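PDB 6VQ5: pheromome Binding Protein from Epiphyas postvittana, which probably binds small hydrophobic odorants such as pheromones and carries them. Local coordinates for residues E27-D32 with R46-A51. Numbering follows the deposited sequence.
Sequences ESIIND and RDVGCA
Ile-29 reaches across to helix 46-58 with the end of its longer branch, and its CD1 methyl rests on both Val-48 and Ala-51. CD1 of Ile-29 lies 4.0 Å from CG2 of Val-48 and 3.9 Å from CB of Ala-51, van der Waals distances that place the methyl against two residues one helical turn apart. The extended first torsion of Ile-29, with CG1 opposite the backbone N (chi1 -172°), carries this branch to the other helix, although the CB of the residue does not itself point there. Val-48 turns the same CG2 methyl to a second neighbour, Asp-32, one turn further along helix 28-37. Here the aliphatic part of the aspartate takes part: CB of Asp-32 stands 3.6 Å from CG2 of Val-48, while the carboxylate OD2 lies beside the same methyl. No hydrogen bond or salt bridge joins the two segments. They belong to the all-helical PBP/GOBP fold, whose helices are tied together by disulfides; Cys-50, in the second segment, is linked to Cys-108 at the start of helix 107-121. The two short helical segments run perpendicular, at a crossing angle of -90°, with their axes 10.6 Å apart at closest approach. Ile-29, Asp-32, Val-48 and Ala-51 carry the contact, which buries 153 Å² with both sides summed. Val-48 also touches Leu-112 of helix 107-121, and Ile-29 touches Lys-20 of helix 13-23. Leu-25, in the loop preceding helix 28-37, packs on Ala-51, and Leu-44, just ahead of helix 46-58, lies against Asp-32.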
loop_
_atom_site.group_PDB
_atom_site.type_symbol
_atom_site.label_atom_id
_atom_site.label_comp_id
_atom_site.label_asym_id
_atom_site.label_seq_id
_atom_site.Cartn_x
_atom_site.Cartn_y
_atom_site.Cartn_z
ATOM N N GLU A 27 -1.800 7.923 -16.991
ATOM C CA GLU A 27 -2.505 8.759 -15.985
ATOM C C GLU A 27 -3.531 7.886 -15.246
ATOM O O GLU A 27 -3.859 8.199 -14.099
ATOM C CB GLU A 27 -3.143 9.992 -16.630
ATOM C CG GLU A 27 -2.141 11.050 -17.082
ATOM C CD GLU A 27 -0.965 11.404 -16.169
ATOM O OE1 GLU A 27 -0.008 10.580 -16.052
ATOM O OE2 GLU A 27 -0.977 12.524 -15.589
ATOM N N SER A 28 -3.972 6.788 -15.848
ATOM C CA SER A 28 -4.982 5.887 -15.246
ATOM C C SER A 28 -4.523 5.390 -13.857
ATOM O O SER A 28 -5.418 5.110 -13.029
ATOM C CB SER A 28 -5.368 4.791 -16.193
ATOM O OG SER A 28 -4.302 3.871 -16.364
ATOM N N ILE A 29 -3.222 5.312 -13.559
ATOM C CA ILE A 29 -2.734 4.818 -12.234
ATOM C C ILE A 29 -3.389 5.662 -11.124
ATOM O O ILE A 29 -3.598 5.156 -9.994
ATOM C CB ILE A 29 -1.185 4.816 -12.158
ATOM C CG1 ILE A 29 -0.647 4.146 -10.889
ATOM C CG2 ILE A 29 -0.610 6.221 -12.269
ATOM C CD1 ILE A 29 -1.206 2.780 -10.606
ATOM N N ILE A 30 -3.705 6.920 -11.412
ATOM C CA ILE A 30 -4.411 7.824 -10.456
ATOM C C ILE A 30 -5.825 7.255 -10.231
ATOM O O ILE A 30 -6.253 7.068 -9.054
ATOM C CB ILE A 30 -4.444 9.252 -11.024
ATOM C CG1 ILE A 30 -3.041 9.801 -11.334
ATOM C CG2 ILE A 30 -5.227 10.173 -10.131
ATOM C CD1 ILE A 30 -1.974 9.595 -10.249
ATOM N N ASN A 31 -6.526 6.981 -11.336
ATOM C CA ASN A 31 -7.884 6.398 -11.347
ATOM C C ASN A 31 -7.826 5.116 -10.515
ATOM O O ASN A 31 -8.677 4.998 -9.602
ATOM C CB ASN A 31 -8.400 6.251 -12.775
ATOM C CG ASN A 31 -8.345 7.564 -13.518
ATOM O OD1 ASN A 31 -9.188 8.428 -13.327
ATOM N ND2 ASN A 31 -7.317 7.771 -14.315
ATOM N N ASP A 32 -6.819 4.260 -10.729
ATOM C CA ASP A 32 -6.691 2.965 -10.012
ATOM C C ASP A 32 -6.489 3.193 -8.511
ATOM O O ASP A 32 -7.128 2.497 -7.720
ATOM C CB ASP A 32 -5.572 2.095 -10.569
ATOM C CG ASP A 32 -5.851 1.615 -11.977
ATOM O OD1 ASP A 32 -6.982 1.743 -12.411
ATOM O OD2 ASP A 32 -4.919 1.160 -12.641
ATOM N N ARG A 46 -1.833 -5.980 -12.431
ATOM C CA ARG A 46 -0.482 -6.227 -11.880
ATOM C C ARG A 46 0.281 -4.898 -11.743
ATOM O O ARG A 46 0.932 -4.686 -10.703
ATOM C CB ARG A 46 0.236 -7.216 -12.797
ATOM C CG ARG A 46 1.558 -7.701 -12.238
ATOM C CD ARG A 46 2.235 -8.679 -13.164
ATOM N NE ARG A 46 3.542 -9.028 -12.636
ATOM C CZ ARG A 46 4.643 -8.303 -12.773
ATOM N NH1 ARG A 46 4.625 -7.160 -13.430
ATOM N NH2 ARG A 46 5.773 -8.730 -12.245
ATOM N N ASP A 47 0.203 -4.032 -12.751
ATOM C CA ASP A 47 0.972 -2.760 -12.786
ATOM C C ASP A 47 0.652 -1.923 -11.547
ATOM O O ASP A 47 1.556 -1.226 -11.081
ATOM C CB ASP A 47 0.706 -1.960 -14.065
ATOM C CG ASP A 47 1.278 -2.593 -15.325
ATOM O OD1 ASP A 47 2.257 -3.379 -15.202
ATOM O OD2 ASP A 47 0.736 -2.296 -16.413
ATOM N N VAL A 48 -0.582 -1.968 -11.032
ATOM C CA VAL A 48 -0.950 -1.218 -9.796
ATOM C C VAL A 48 -0.112 -1.795 -8.656
ATOM O O VAL A 48 0.350 -1.014 -7.789
ATOM C CB VAL A 48 -2.458 -1.268 -9.486
ATOM C CG1 VAL A 48 -2.803 -0.550 -8.180
ATOM C CG2 VAL A 48 -3.276 -0.697 -10.628
ATOM N N GLY A 49 0.083 -3.109 -8.660
ATOM C CA GLY A 49 1.007 -3.789 -7.732
ATOM C C GLY A 49 2.422 -3.261 -7.872
ATOM O O GLY A 49 3.018 -2.931 -6.849
ATOM N N CYS A 50 2.947 -3.172 -9.094
ATOM C CA CYS A 50 4.327 -2.686 -9.372
ATOM C C CYS A 50 4.455 -1.226 -8.875
ATOM O O CYS A 50 5.474 -0.892 -8.241
ATOM C CB CYS A 50 4.692 -2.882 -10.845
ATOM S SG CYS A 50 4.649 -4.609 -11.442
ATOM N N ALA A 51 3.442 -0.390 -9.076
ATOM C CA ALA A 51 3.415 1.004 -8.577
ATOM C C ALA A 51 3.590 1.025 -7.052
ATOM O O ALA A 51 4.328 1.894 -6.531
ATOM C CB ALA A 51 2.136 1.685 -8.998
#